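Local structure of short chain dehydrogenase (A0QTM2 homolog) (Mycobacterium thermoresistibile, 3SC4) at residues T149-R155 and K170-L175; A103-I109 and P163-M167; D95-N100 and N144-L150; W195-T199 and L268-V274; D73-G77 and G122-G127. The protein probably acts as an NAD(P)-dependent oxidoreductase of the short-chain dehydrogenase family, with a substrate that is not established. One frame throughout, in Å; residues are numbered along the deposited sequence. Where two conformers were deposited one is given.

Contact 1 (T149-R155 and K170-L175); sequences TLSPPIR and KYGMTL
Lys170, Tyr171 and Thr174 of helix 164-183 each donate a hydrogen bond to residues 149-155. Lys170 NZ reaches Leu150 O at 3.1 Å and has a weak second partner in Gln124. Thr174 OG1 takes part in a relay: it receives from Ser151 OG and gives to Pro152 O at 2.6 Å, tilted out of the plane of that carbonyl. The Ser151 OG to Thr174 OG1 link, modelled at 2.5 Å, is too short for its exact length to be trusted. Ser151 chi1 of 65° swings OG toward the helix and onto the threonine. Further along, Tyr171 OH donates to Arg155 O in the carbonyl plane, on a lone pair.

The apolar contacts fill in between these bonds. Ile154 CD1 sits off-centre over the Tyr171 ring, 3.7 Å from its CG, and also meets Thr174 CG2 at 3.5 Å. Pro152 CG comes to the edge of the same ring. At the end of strand 146-149, Met173 CE lies 3.6 Å from Thr149 CG2. Leu156 of the second subunit packs on Ile154, and Leu175 of that subunit on Tyr171.

Lys170 and Tyr166 have the spacing of the family's Tyr-x-x-x-Lys motif. Carbonyls at Leu150, Pro152 and Arg155, in a loop without regular structure, are thus met by helix side chains, which would fix the loop's path beside the probable active site.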
# COMPACT_ATOMS: atom_id res chain seq x y z
N THR B 149 -3.27 6.39 13.51
CA THR B 149 -3.62 5.27 12.65
C THR B 149 -3.01 4.04 13.25
O THR B 149 -1.86 4.04 13.64
CB THR B 149 -3.15 5.55 11.19
OG1 THR B 149 -3.85 6.69 10.70
CG2 THR B 149 -3.45 4.40 10.28
N LEU B 150 -3.81 3.00 13.36
CA LEU B 150 -3.45 1.82 14.12
C LEU B 150 -2.84 0.80 13.17
O LEU B 150 -3.55 -0.08 12.62
CB LEU B 150 -4.67 1.31 14.89
CG LEU B 150 -4.88 1.97 16.27
CD1 LEU B 150 -4.49 3.46 16.36
CD2 LEU B 150 -6.27 1.75 16.82
N SER B 151 -1.53 0.96 12.96
CA SER B 151 -0.81 0.21 11.93
C SER B 151 0.66 0.20 12.27
O SER B 151 1.08 0.97 13.13
CB SER B 151 -1.05 0.85 10.57
OG SER B 151 -0.49 2.14 10.56
N PRO B 152 1.46 -0.66 11.62
CA PRO B 152 2.79 -0.94 12.10
C PRO B 152 3.85 -0.14 11.39
O PRO B 152 3.58 0.41 10.32
CB PRO B 152 2.97 -2.40 11.71
CG PRO B 152 2.26 -2.51 10.39
CD PRO B 152 1.13 -1.48 10.43
N PRO B 153 5.06 -0.09 11.95
CA PRO B 153 6.22 0.44 11.21
C PRO B 153 6.47 -0.39 9.98
O PRO B 153 6.16 -1.60 9.98
CB PRO B 153 7.41 0.23 12.16
CG PRO B 153 6.83 -0.10 13.47
CD PRO B 153 5.46 -0.70 13.22
N ILE B 154 7.01 0.27 8.96
CA ILE B 154 7.33 -0.32 7.69
C ILE B 154 8.67 -0.99 7.89
O ILE B 154 9.70 -0.33 8.04
CB ILE B 154 7.46 0.69 6.56
CG1 ILE B 154 6.23 1.61 6.48
CG2 ILE B 154 7.75 -0.02 5.27
CD1 ILE B 154 4.93 0.95 6.17
N ARG B 155 8.64 -2.32 7.88
CA ARG B 155 9.82 -3.18 7.99
C ARG B 155 10.02 -3.88 6.64
O ARG B 155 9.11 -4.56 6.15
CB ARG B 155 9.56 -4.22 9.08
CG ARG B 155 9.34 -3.64 10.49
CD ARG B 155 10.69 -3.57 11.17
NE ARG B 155 10.62 -4.25 12.44
CZ ARG B 155 11.63 -4.86 13.04
NH1 ARG B 155 12.84 -4.92 12.52
NH2 ARG B 155 11.40 -5.41 14.22
N LYS B 170 -1.83 -3.36 5.80
CA LYS B 170 -1.36 -2.68 7.01
C LYS B 170 -0.28 -1.67 6.67
O LYS B 170 -0.31 -0.57 7.19
CB LYS B 170 -0.85 -3.65 8.10
CG LYS B 170 -1.90 -4.59 8.71
CD LYS B 170 -3.21 -3.92 9.16
CE LYS B 170 -3.02 -2.94 10.32
NZ LYS B 170 -4.37 -2.54 10.92
N TYR B 171 0.68 -2.01 5.82
CA TYR B 171 1.69 -1.05 5.42
C TYR B 171 1.07 0.13 4.65
O TYR B 171 1.51 1.29 4.78
CB TYR B 171 2.76 -1.72 4.55
CG TYR B 171 3.84 -2.51 5.30
CD1 TYR B 171 3.67 -2.95 6.60
CD2 TYR B 171 5.01 -2.86 4.66
CE1 TYR B 171 4.67 -3.70 7.24
CE2 TYR B 171 5.98 -3.59 5.28
CZ TYR B 171 5.82 -4.02 6.58
OH TYR B 171 6.82 -4.74 7.18
N GLY B 172 0.05 -0.16 3.85
CA GLY B 172 -0.69 0.88 3.12
C GLY B 172 -1.30 1.91 4.05
O GLY B 172 -1.23 3.10 3.77
N MET B 173 -1.88 1.46 5.17
CA MET B 173 -2.40 2.35 6.24
C MET B 173 -1.30 3.22 6.78
O MET B 173 -1.46 4.41 6.92
CB MET B 173 -2.98 1.57 7.43
CG MET B 173 -4.37 1.17 7.33
SD MET B 173 -4.93 0.29 8.81
CE MET B 173 -5.57 1.54 9.91
N THR B 174 -0.18 2.60 7.13
CA THR B 174 0.96 3.36 7.66
C THR B 174 1.45 4.38 6.63
O THR B 174 1.63 5.55 6.93
CB THR B 174 2.06 2.38 8.12
OG1 THR B 174 1.59 1.65 9.29
CG2 THR B 174 3.39 3.12 8.42
N LEU B 175 1.61 3.96 5.39
CA LEU B 175 2.06 4.91 4.35
C LEU B 175 1.11 6.10 4.18
O LEU B 175 1.53 7.25 3.97
CB LEU B 175 2.27 4.19 3.02
CG LEU B 175 3.49 3.28 2.96
CD1 LEU B 175 3.49 2.50 1.66
CD2 LEU B 175 4.77 4.12 3.11

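Contact 2 (A103-I109 and P163-M167)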
# COMPACT_ATOMS: atom_id res chain seq x y z
N ALA B 103 -9.21 -5.30 9.11
CA ALA B 103 -9.61 -6.54 8.50
C ALA B 103 -8.35 -7.40 8.40
O ALA B 103 -7.28 -6.89 8.09
CB ALA B 103 -10.22 -6.29 7.15
N ILE B 104 -8.50 -8.68 8.65
CA ILE B 104 -7.36 -9.57 8.74
C ILE B 104 -7.62 -10.92 8.06
O ILE B 104 -8.70 -11.45 8.13
CB ILE B 104 -6.96 -9.77 10.20
CG1 ILE B 104 -5.62 -10.51 10.28
CG2 ILE B 104 -8.08 -10.48 10.95
CD1 ILE B 104 -4.80 -10.24 11.62
N ASN B 105 -6.61 -11.39 7.34
CA ASN B 105 -6.52 -12.74 6.81
C ASN B 105 -5.01 -12.93 6.61
O ASN B 105 -4.36 -12.04 6.07
CB ASN B 105 -7.29 -12.89 5.51
CG ASN B 105 -7.12 -14.26 4.86
OD1 ASN B 105 -6.05 -14.86 4.91
ND2 ASN B 105 -8.17 -14.74 4.23
N LEU B 106 -4.48 -14.07 7.06
CA LEU B 106 -3.03 -14.24 7.13
C LEU B 106 -2.55 -15.21 6.06
O LEU B 106 -1.43 -15.75 6.14
CB LEU B 106 -2.59 -14.71 8.54
CG LEU B 106 -3.03 -13.79 9.71
CD1 LEU B 106 -2.50 -14.31 11.05
CD2 LEU B 106 -2.53 -12.37 9.51
N GLY B 107 -3.39 -15.45 5.06
CA GLY B 107 -3.00 -16.34 3.97
C GLY B 107 -2.12 -15.64 2.96
O GLY B 107 -1.95 -14.41 3.00
N SER B 108 -1.57 -16.43 2.04
CA SER B 108 -0.74 -15.94 0.97
C SER B 108 -1.58 -15.46 -0.22
O SER B 108 -2.78 -15.62 -0.24
CB SER B 108 0.18 -17.04 0.49
OG SER B 108 -0.48 -17.93 -0.41
N ILE B 109 -0.92 -14.88 -1.22
CA ILE B 109 -1.56 -14.49 -2.46
C ILE B 109 -2.25 -15.67 -3.15
O ILE B 109 -3.26 -15.53 -3.85
CB ILE B 109 -0.54 -13.82 -3.39
CG1 ILE B 109 -1.18 -13.38 -4.72
CG2 ILE B 109 0.65 -14.74 -3.66
CD1 ILE B 109 -0.38 -12.24 -5.45
N PRO B 163 2.38 -12.05 5.57
CA PRO B 163 1.77 -12.53 4.34
C PRO B 163 1.33 -11.33 3.55
O PRO B 163 0.97 -10.33 4.11
CB PRO B 163 0.60 -13.38 4.82
CG PRO B 163 0.26 -12.84 6.14
CD PRO B 163 1.49 -12.20 6.73
N THR B 164 1.32 -11.47 2.24
CA THR B 164 1.28 -10.34 1.32
C THR B 164 0.01 -9.48 1.37
O THR B 164 0.09 -8.29 1.54
CB THR B 164 1.56 -10.84 -0.10
OG1 THR B 164 2.87 -11.42 -0.10
CG2 THR B 164 1.47 -9.72 -1.09
N PRO B 165 -1.15 -10.09 1.27
CA PRO B 165 -2.36 -9.27 1.32
C PRO B 165 -2.46 -8.40 2.56
O PRO B 165 -2.70 -7.19 2.48
CB PRO B 165 -3.49 -10.32 1.32
CG PRO B 165 -2.85 -11.53 0.70
CD PRO B 165 -1.45 -11.52 1.16
N TYR B 166 -2.28 -9.01 3.72
CA TYR B 166 -2.39 -8.29 4.98
C TYR B 166 -1.26 -7.29 5.16
O TYR B 166 -1.50 -6.18 5.59
CB TYR B 166 -2.43 -9.28 6.16
CG TYR B 166 -2.74 -8.66 7.50
CD1 TYR B 166 -3.92 -7.97 7.71
CD2 TYR B 166 -1.87 -8.81 8.55
CE1 TYR B 166 -4.21 -7.40 8.97
CE2 TYR B 166 -2.13 -8.26 9.79
CZ TYR B 166 -3.29 -7.53 10.01
OH TYR B 166 -3.55 -7.00 11.27
N MET B 167 -0.03 -7.67 4.82
CA MET B 167 1.09 -6.73 4.89
C MET B 167 0.83 -5.54 4.00
O MET B 167 1.09 -4.41 4.39
CB MET B 167 2.38 -7.41 4.49
CG MET B 167 3.57 -6.49 4.42
SD MET B 167 3.77 -5.70 2.79
CE MET B 167 4.05 -7.13 1.72
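Tyr166, which with Lys170 matches the Tyr-x-x-x-Lys signature of short-chain dehydrogenases, packs against the loop that follows strand 96-99. Its CG stands anti to the backbone N (chi1 -172°), which carries the ring out along the loop. Ile104 CG1 sits over one face, 3.9 Å from the ring centroid, and Ile104 CD1 continues to the phenol end, 3.5 Å from Tyr166 CZ. At the ring's edge, Ala103 O approaches Tyr166 CE1 at 3.2 Å. Leu106 runs alongside, pointing the same way, with CD2 3.7 Å from Tyr166 CD2.

Nearer the start of helix 164-183 the partners are prolines. Pro163, preceded by a cis peptide bond and placed at the N-cap, sets its CB 3.3 Å from Gly107 O, and Pro165 CD touches that same oxygen. Around them the second subunit closes in: Glu183 of that subunit accepts from the backbone N atoms of both Ile109 and Thr164, so the loop and the helix start are also joined through the dimer.

Asn105, whose side chain is about 4 Å from a bound sulfate, shapes the loop itself through an Asx turn, in which its OD1 accepts from Gly107 N at 2.7 Å.

Contact 3 (D95-N100 and N144-L150)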
# COMPACT_ATOMS: atom_id res chain seq x y z
N ASP B 95 -11.07 17.22 16.59
CA ASP B 95 -9.74 17.33 17.16
C ASP B 95 -8.89 16.12 16.88
O ASP B 95 -7.69 16.25 16.68
CB ASP B 95 -9.86 17.52 18.67
CG ASP B 95 -10.42 18.87 19.03
OD1 ASP B 95 -9.72 19.86 18.74
OD2 ASP B 95 -11.55 18.93 19.59
N ILE B 96 -9.53 14.94 16.91
CA ILE B 96 -8.85 13.67 16.85
C ILE B 96 -9.55 12.73 15.85
O ILE B 96 -10.77 12.57 15.88
CB ILE B 96 -8.84 13.01 18.23
CG1 ILE B 96 -8.19 13.95 19.24
CG2 ILE B 96 -8.10 11.63 18.19
CD1 ILE B 96 -8.44 13.53 20.66
N CYS B 97 -8.77 12.18 14.93
CA CYS B 97 -9.22 11.17 14.00
C CYS B 97 -8.41 9.91 14.26
O CYS B 97 -7.19 9.93 14.12
CB CYS B 97 -8.97 11.65 12.58
SG CYS B 97 -9.40 10.42 11.32
N VAL B 98 -9.08 8.84 14.69
CA VAL B 98 -8.40 7.58 14.90
C VAL B 98 -8.86 6.59 13.85
O VAL B 98 -10.02 6.27 13.78
CB VAL B 98 -8.67 6.98 16.28
CG1 VAL B 98 -8.10 5.58 16.36
CG2 VAL B 98 -8.08 7.88 17.36
N ASN B 99 -7.93 6.10 13.04
CA ASN B 99 -8.20 5.06 12.06
C ASN B 99 -7.90 3.71 12.66
O ASN B 99 -6.75 3.27 12.70
CB ASN B 99 -7.36 5.27 10.79
CG ASN B 99 -7.71 6.56 10.09
OD1 ASN B 99 -8.83 6.74 9.64
ND2 ASN B 99 -6.75 7.46 9.99
N ASN B 100 -8.96 3.07 13.15
CA ASN B 100 -8.87 1.75 13.81
C ASN B 100 -9.57 0.62 13.05
O ASN B 100 -9.23 -0.51 13.25
CB ASN B 100 -9.38 1.87 15.26
CG ASN B 100 -9.70 0.49 15.90
OD1 ASN B 100 -8.79 -0.33 16.11
ND2 ASN B 100 -10.99 0.25 16.19
N ASN B 144 -4.89 21.46 18.86
CA ASN B 144 -3.81 20.50 18.81
C ASN B 144 -4.23 19.20 18.06
O ASN B 144 -4.20 18.13 18.62
CB ASN B 144 -3.41 20.22 20.26
CG ASN B 144 -2.21 19.32 20.37
OD1 ASN B 144 -1.19 19.54 19.70
ND2 ASN B 144 -2.32 18.28 21.22
N PRO B 145 -4.60 19.31 16.78
CA PRO B 145 -5.25 18.19 16.08
C PRO B 145 -4.34 17.01 15.74
O PRO B 145 -3.19 17.22 15.32
CB PRO B 145 -5.76 18.84 14.79
CG PRO B 145 -4.86 20.04 14.61
CD PRO B 145 -4.54 20.52 15.96
N HIS B 146 -4.87 15.80 15.88
CA HIS B 146 -4.10 14.57 15.69
C HIS B 146 -4.84 13.57 14.85
O HIS B 146 -5.99 13.26 15.13
CB HIS B 146 -3.85 13.89 17.05
CG HIS B 146 -2.55 14.28 17.67
ND1 HIS B 146 -1.40 13.54 17.50
CD2 HIS B 146 -2.22 15.35 18.44
CE1 HIS B 146 -0.41 14.13 18.15
NE2 HIS B 146 -0.88 15.22 18.73
N ILE B 147 -4.16 13.03 13.84
CA ILE B 147 -4.63 11.81 13.22
C ILE B 147 -3.77 10.67 13.74
O ILE B 147 -2.56 10.78 13.75
CB ILE B 147 -4.55 11.84 11.72
CG1 ILE B 147 -5.28 13.09 11.19
CG2 ILE B 147 -5.13 10.55 11.19
CD1 ILE B 147 -5.20 13.32 9.65
N LEU B 148 -4.39 9.58 14.16
CA LEU B 148 -3.65 8.44 14.70
C LEU B 148 -4.18 7.18 14.06
O LEU B 148 -5.40 6.93 14.08
CB LEU B 148 -3.84 8.35 16.21
CG LEU B 148 -2.96 7.34 16.93
CD1 LEU B 148 -1.51 7.75 16.89
CD2 LEU B 148 -3.42 7.21 18.38
N THR B 149 -3.27 6.39 13.51
CA THR B 149 -3.62 5.27 12.65
C THR B 149 -3.01 4.04 13.25
O THR B 149 -1.86 4.04 13.64
CB THR B 149 -3.15 5.55 11.19
OG1 THR B 149 -3.85 6.69 10.70
CG2 THR B 149 -3.45 4.40 10.28
N LEU B 150 -3.81 3.00 13.36
CA LEU B 150 -3.45 1.82 14.12
C LEU B 150 -2.84 0.80 13.17
O LEU B 150 -3.55 -0.08 12.62
CB LEU B 150 -4.67 1.31 14.89
CG LEU B 150 -4.88 1.97 16.27
CD1 LEU B 150 -4.49 3.46 16.36
CD2 LEU B 150 -6.27 1.75 16.82
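Cys97 and Ile147 sit side by side in two parallel strands whose directions differ by only 11°. A regular ladder joins them: His146 N donates to Asp95 O, Cys97 N to His146 O, Leu148 N to Cys97 O at 2.8 Å, Asn99 N to Leu148 O, and Leu150 N to Asn99 O. CA-H...O contacts, such as Val98 CA to Leu148 O at 3.2 Å, use the same carbonyl oxygens as the N-H bonds.

One side-chain bond is added at the C-terminal end. Asn99 ND2 reaches Thr149 OG1 at 3.1 Å, nearly within the amide plane and close to straight (165°). The same ND2 bonds Ser132 OG of helix 114-135, so the amide is held from two directions. Past it, Leu150 CD2 rests on Asn100 CB at 3.5 Å.

Outward from the ladder, Cys97, Ile147 and Asn99 share one sheet face, where helix 114-135 packs on Cys97 and Asn99. Ile96, His146 and Leu148 point to the other face and meet helix 222-232. Strand 11-15 continues the sheet beyond 96-99, bonding through Thr11, Phe13 and Ser15. This is the central parallel sheet of a Rossmann fold, with Asn99-Asn100 beginning the Asn-Asn-Ala of the family motif that stabilises the central sheet, close to where the cofactor usually binds.

Contact 4 (W195-T199 and L268-V274)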
# COMPACT_ATOMS: atom_id res chain seq x y z
N TRP B 195 1.25 0.97 17.25
CA TRP B 195 1.19 -0.49 17.12
C TRP B 195 1.72 -1.16 18.42
O TRP B 195 2.69 -0.69 19.00
CB TRP B 195 2.07 -0.89 15.94
CG TRP B 195 1.90 -2.31 15.42
CD1 TRP B 195 2.84 -3.28 15.43
CD2 TRP B 195 0.78 -2.85 14.73
NE1 TRP B 195 2.36 -4.40 14.84
CE2 TRP B 195 1.09 -4.17 14.41
CE3 TRP B 195 -0.49 -2.35 14.40
CZ2 TRP B 195 0.19 -5.02 13.75
CZ3 TRP B 195 -1.39 -3.18 13.75
CH2 TRP B 195 -1.04 -4.51 13.43
N PRO B 196 1.09 -2.25 18.87
CA PRO B 196 1.50 -2.85 20.12
C PRO B 196 2.57 -3.93 19.90
O PRO B 196 2.61 -4.55 18.86
CB PRO B 196 0.21 -3.49 20.61
CG PRO B 196 -0.46 -3.93 19.37
CD PRO B 196 -0.05 -2.97 18.28
N ARG B 197 3.41 -4.17 20.89
CA ARG B 197 4.50 -5.11 20.71
C ARG B 197 4.07 -6.55 20.86
O ARG B 197 4.76 -7.45 20.38
CB ARG B 197 5.63 -4.86 21.73
CG ARG B 197 6.51 -3.72 21.39
CD ARG B 197 7.71 -3.68 22.31
NE ARG B 197 8.68 -2.69 21.86
CZ ARG B 197 9.77 -2.95 21.14
NH1 ARG B 197 10.08 -4.18 20.75
NH2 ARG B 197 10.56 -1.96 20.80
N THR B 198 2.98 -6.78 21.58
CA THR B 198 2.49 -8.13 21.80
C THR B 198 1.13 -8.25 21.17
O THR B 198 0.54 -7.25 20.77
CB THR B 198 2.32 -8.41 23.28
OG1 THR B 198 1.16 -7.72 23.75
CG2 THR B 198 3.57 -7.98 24.06
N THR B 199 0.59 -9.46 21.10
CA THR B 199 -0.81 -9.62 20.72
C THR B 199 -1.62 -9.05 21.87
O THR B 199 -1.19 -9.12 23.00
CB THR B 199 -1.21 -11.08 20.55
OG1 THR B 199 -0.75 -11.84 21.68
CG2 THR B 199 -0.58 -11.62 19.32
N LEU B 268 6.17 -13.36 27.26
CA LEU B 268 5.21 -12.73 26.37
C LEU B 268 5.53 -13.02 24.91
O LEU B 268 6.69 -13.18 24.53
CB LEU B 268 5.19 -11.23 26.61
CG LEU B 268 4.58 -10.80 27.94
CD1 LEU B 268 4.87 -9.35 28.24
CD2 LEU B 268 3.07 -11.05 27.90
N GLY B 269 4.47 -13.11 24.10
CA GLY B 269 4.60 -13.32 22.66
C GLY B 269 4.76 -11.98 21.93
O GLY B 269 4.58 -10.91 22.53
N VAL B 270 5.10 -12.03 20.65
CA VAL B 270 5.32 -10.81 19.88
C VAL B 270 4.26 -10.59 18.83
O VAL B 270 3.79 -11.52 18.19
CB VAL B 270 6.75 -10.76 19.20
CG1 VAL B 270 7.81 -10.59 20.25
CG2 VAL B 270 7.03 -11.99 18.30
N ASP B 271 3.89 -9.33 18.62
CA ASP B 271 2.97 -8.96 17.54
C ASP B 271 3.71 -9.19 16.22
O ASP B 271 4.93 -9.33 16.19
CB ASP B 271 2.58 -7.49 17.72
CG ASP B 271 1.35 -7.06 16.92
OD1 ASP B 271 0.69 -7.89 16.28
OD2 ASP B 271 1.01 -5.86 16.96
N LEU B 272 2.97 -9.24 15.12
CA LEU B 272 3.57 -9.14 13.80
C LEU B 272 4.37 -7.83 13.70
O LEU B 272 3.97 -6.82 14.27
CB LEU B 272 2.50 -9.15 12.72
CG LEU B 272 1.62 -10.39 12.58
CD1 LEU B 272 0.69 -10.26 11.35
CD2 LEU B 272 2.45 -11.67 12.49
N TRP B 273 5.48 -7.87 12.98
CA TRP B 273 6.32 -6.69 12.69
C TRP B 273 7.07 -6.17 13.91
O TRP B 273 7.53 -5.05 13.92
CB TRP B 273 5.51 -5.56 11.97
CG TRP B 273 4.97 -6.05 10.67
CD1 TRP B 273 5.71 -6.48 9.62
CD2 TRP B 273 3.60 -6.24 10.30
NE1 TRP B 273 4.90 -6.92 8.61
CE2 TRP B 273 3.59 -6.76 8.99
CE3 TRP B 273 2.37 -5.98 10.93
CZ2 TRP B 273 2.40 -7.07 8.29
CZ3 TRP B 273 1.18 -6.30 10.23
CH2 TRP B 273 1.23 -6.83 8.92
N VAL B 274 7.24 -7.02 14.92
CA VAL B 274 7.92 -6.65 16.14
C VAL B 274 8.90 -7.73 16.55
O VAL B 274 8.59 -8.94 16.49
CB VAL B 274 6.90 -6.38 17.25
CG1 VAL B 274 7.59 -6.29 18.63
CG2 VAL B 274 6.13 -5.10 16.93
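Asp271 reaches from the C-terminal tail to Trp195 and Pro196, at the end of Rossmann strand 190-195, where relatives often carry a Pro-Gly pair. The residue opens a type II beta turn ending at Val274, and its backbone N donates to Arg197 O at 2.7 Å. From there its CB lies 3.2 Å from Pro196 O. With CG anti to the backbone N (chi1 -164°), the carboxylate swings over the Trp195 indole, the two planes only 15° apart.

OD1 turns back to its own turn and takes a weak bond from Leu272 N. OD2 lies over the indole face, 2.9 Å from Trp195 NE1, at an angle too poor for a hydrogen bond. Asp271 OD2 is also 2.8 Å from Pro196 O, another acceptor; that closeness would probably raise the carboxylate's pKa.

The indole N-H goes instead to Leu272 O, in the ring plane at 3.0 Å and nearly straight (171°). Trp195 CZ2 meets the edge of Trp273, which takes the positive-phi third place of the turn and donates NE1 to Trp160 O. Arg197, held by Asp247 and Ser276, crosses Val274 at about a right angle, its CB and CG against Val274 CG1. The valine's second methyl also reaches the indole: Val274 CG2 lies near the ring plane, 4.0 Å from Trp195 CD1.

Contact 5 (D73-G77 and G122-G127); sequences DIRDG and GIQVRG
Ile74 points its side chain into helix 114-135, meeting Ile123 and Gly127. Its chain is fully extended, CG1 anti to the backbone N (chi1 -173°), which carries CD1 against the helix backbone, 3.5 Å from Ile123 O, while CG1 is 3.7 Å from Gly127 CA. The two isoleucines cross at about a right angle, Ile74 CG2 lying 3.9 Å from Ile123 CG1. Gly127, having no side chain, leaves Ile74 this place.

Arg75, modelled in two conformers of which one is described, runs over the preceding helical turn. Its CG rests 3.7 Å from Gly122 C, again beside a glycine, and its CD lies against Ile123 CG1. In this conformer a bend at chi3 turns NE back toward Asp73 OD1, a weak salt bridge that may not hold in the other; that oxygen also accepts from Arg75 N, making an Asx turn.

Arg126 answers from the helix. Extended from CG to NE, it delivers NH1 to Arg75 O at 2.6 Å, well above the carbonyl plane and bent (131°). Its NH2 adds a water, which also accepts from Gly77 N. NE pairs with Asp118 of the second subunit, so one guanidinium ties the loop to the dimer interface. An aspartate at the place of Asp73, in the loop after the third strand of the Rossmann fold, typically borders the adenine pocket in short-chain dehydrogenases.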
# COMPACT_ATOMS: atom_id res chain seq x y z
N ASP B 73 -20.85 2.39 6.33
CA ASP B 73 -19.83 1.53 5.72
C ASP B 73 -18.62 2.38 5.30
O ASP B 73 -18.70 3.19 4.36
CB ASP B 73 -20.45 0.79 4.52
CG ASP B 73 -19.55 -0.32 3.98
OD1 ASP B 73 -18.36 -0.36 4.38
OD2 ASP B 73 -20.02 -1.14 3.16
N ILE B 74 -17.50 2.18 5.97
CA ILE B 74 -16.25 2.88 5.65
C ILE B 74 -15.79 2.68 4.20
O ILE B 74 -14.93 3.40 3.72
CB ILE B 74 -15.12 2.38 6.57
CG1 ILE B 74 -13.83 3.17 6.41
CG2 ILE B 74 -14.83 0.88 6.27
CD1 ILE B 74 -12.77 2.78 7.47
N ARG B 75 -16.32 1.65 3.54
CA ARG B 75 -15.99 1.39 2.14
C ARG B 75 -16.85 2.21 1.20
O ARG B 75 -16.58 2.25 0.01
CB ARG B 75 -16.12 -0.10 1.82
CG ARG B 75 -14.89 -0.92 2.21
CD ARG B 75 -15.20 -2.40 2.19
NE ARG B 75 -16.46 -2.72 2.86
CZ ARG B 75 -17.14 -3.84 2.66
NH1 ARG B 75 -16.70 -4.74 1.79
NH2 ARG B 75 -18.27 -4.06 3.31
N ASP B 76 -17.87 2.88 1.74
CA ASP B 76 -18.74 3.76 0.95
C ASP B 76 -18.35 5.19 1.31
O ASP B 76 -18.52 5.62 2.45
CB ASP B 76 -20.21 3.46 1.26
CG ASP B 76 -21.19 4.40 0.57
OD1 ASP B 76 -20.79 5.39 -0.06
OD2 ASP B 76 -22.41 4.15 0.70
N GLY B 77 -17.81 5.89 0.33
CA GLY B 77 -17.23 7.21 0.54
C GLY B 77 -18.26 8.25 0.93
O GLY B 77 -17.96 9.17 1.70
N GLY B 122 -9.95 -2.30 1.08
CA GLY B 122 -11.07 -1.36 1.17
C GLY B 122 -11.16 -0.69 2.52
O GLY B 122 -11.21 0.53 2.62
N ILE B 123 -11.19 -1.50 3.56
CA ILE B 123 -11.40 -0.96 4.88
C ILE B 123 -10.15 -0.23 5.39
O ILE B 123 -10.27 0.81 6.02
CB ILE B 123 -11.80 -2.07 5.87
CG1 ILE B 123 -13.20 -2.59 5.51
CG2 ILE B 123 -11.81 -1.52 7.24
CD1 ILE B 123 -13.65 -3.83 6.31
N GLN B 124 -8.97 -0.75 5.10
CA GLN B 124 -7.76 -0.24 5.75
C GLN B 124 -6.99 0.82 4.96
O GLN B 124 -6.58 1.84 5.53
CB GLN B 124 -6.84 -1.41 6.16
CG GLN B 124 -7.34 -2.10 7.41
CD GLN B 124 -6.85 -3.53 7.64
OE1 GLN B 124 -6.65 -3.94 8.80
NE2 GLN B 124 -6.72 -4.31 6.57
N VAL B 125 -6.76 0.57 3.68
CA VAL B 125 -5.96 1.49 2.88
C VAL B 125 -6.89 2.56 2.36
O VAL B 125 -6.73 3.72 2.67
CB VAL B 125 -5.29 0.81 1.72
CG1 VAL B 125 -4.40 1.79 0.99
CG2 VAL B 125 -4.50 -0.42 2.22
N ARG B 126 -7.91 2.15 1.63
CA ARG B 126 -8.89 3.08 1.12
C ARG B 126 -9.65 3.75 2.27
O ARG B 126 -9.83 4.97 2.28
CB ARG B 126 -9.85 2.35 0.19
CG ARG B 126 -10.76 3.29 -0.58
CD ARG B 126 -11.62 2.53 -1.57
NE ARG B 126 -12.55 3.37 -2.33
CZ ARG B 126 -13.81 3.62 -1.99
NH1 ARG B 126 -14.31 3.14 -0.86
NH2 ARG B 126 -14.59 4.36 -2.79
N GLY B 127 -10.06 2.97 3.26
CA GLY B 127 -10.78 3.49 4.40
C GLY B 127 -10.01 4.53 5.19
O GLY B 127 -10.56 5.59 5.56
O HOH W 1 -17.37 5.23 -2.68

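Contact 3 forms the middle of the sheet, and contact 1 begins where its second strand ends, sharing Thr149 and Leu150; their centres are 14 Å apart. Helix 164-183 serves contacts 1 and 2, bringing Tyr166 and Lys170 to the probable active site. Gln124 OE1 of contact 5 bonds Ala103 N at 2.9 Å and, weakly, Lys170 NZ. Contact 4 brings the tail against this probable site: Trp273 CH2 lies 3.7 Å from Tyr166 CD2, and Trp273 CE3 lies 3.5 Å from Pro152 CG. Contacts 4 and 5, like contacts 2 and 3, have centres about 25 Å apart. Contacts 1, 2 and 5 touch the second subunit.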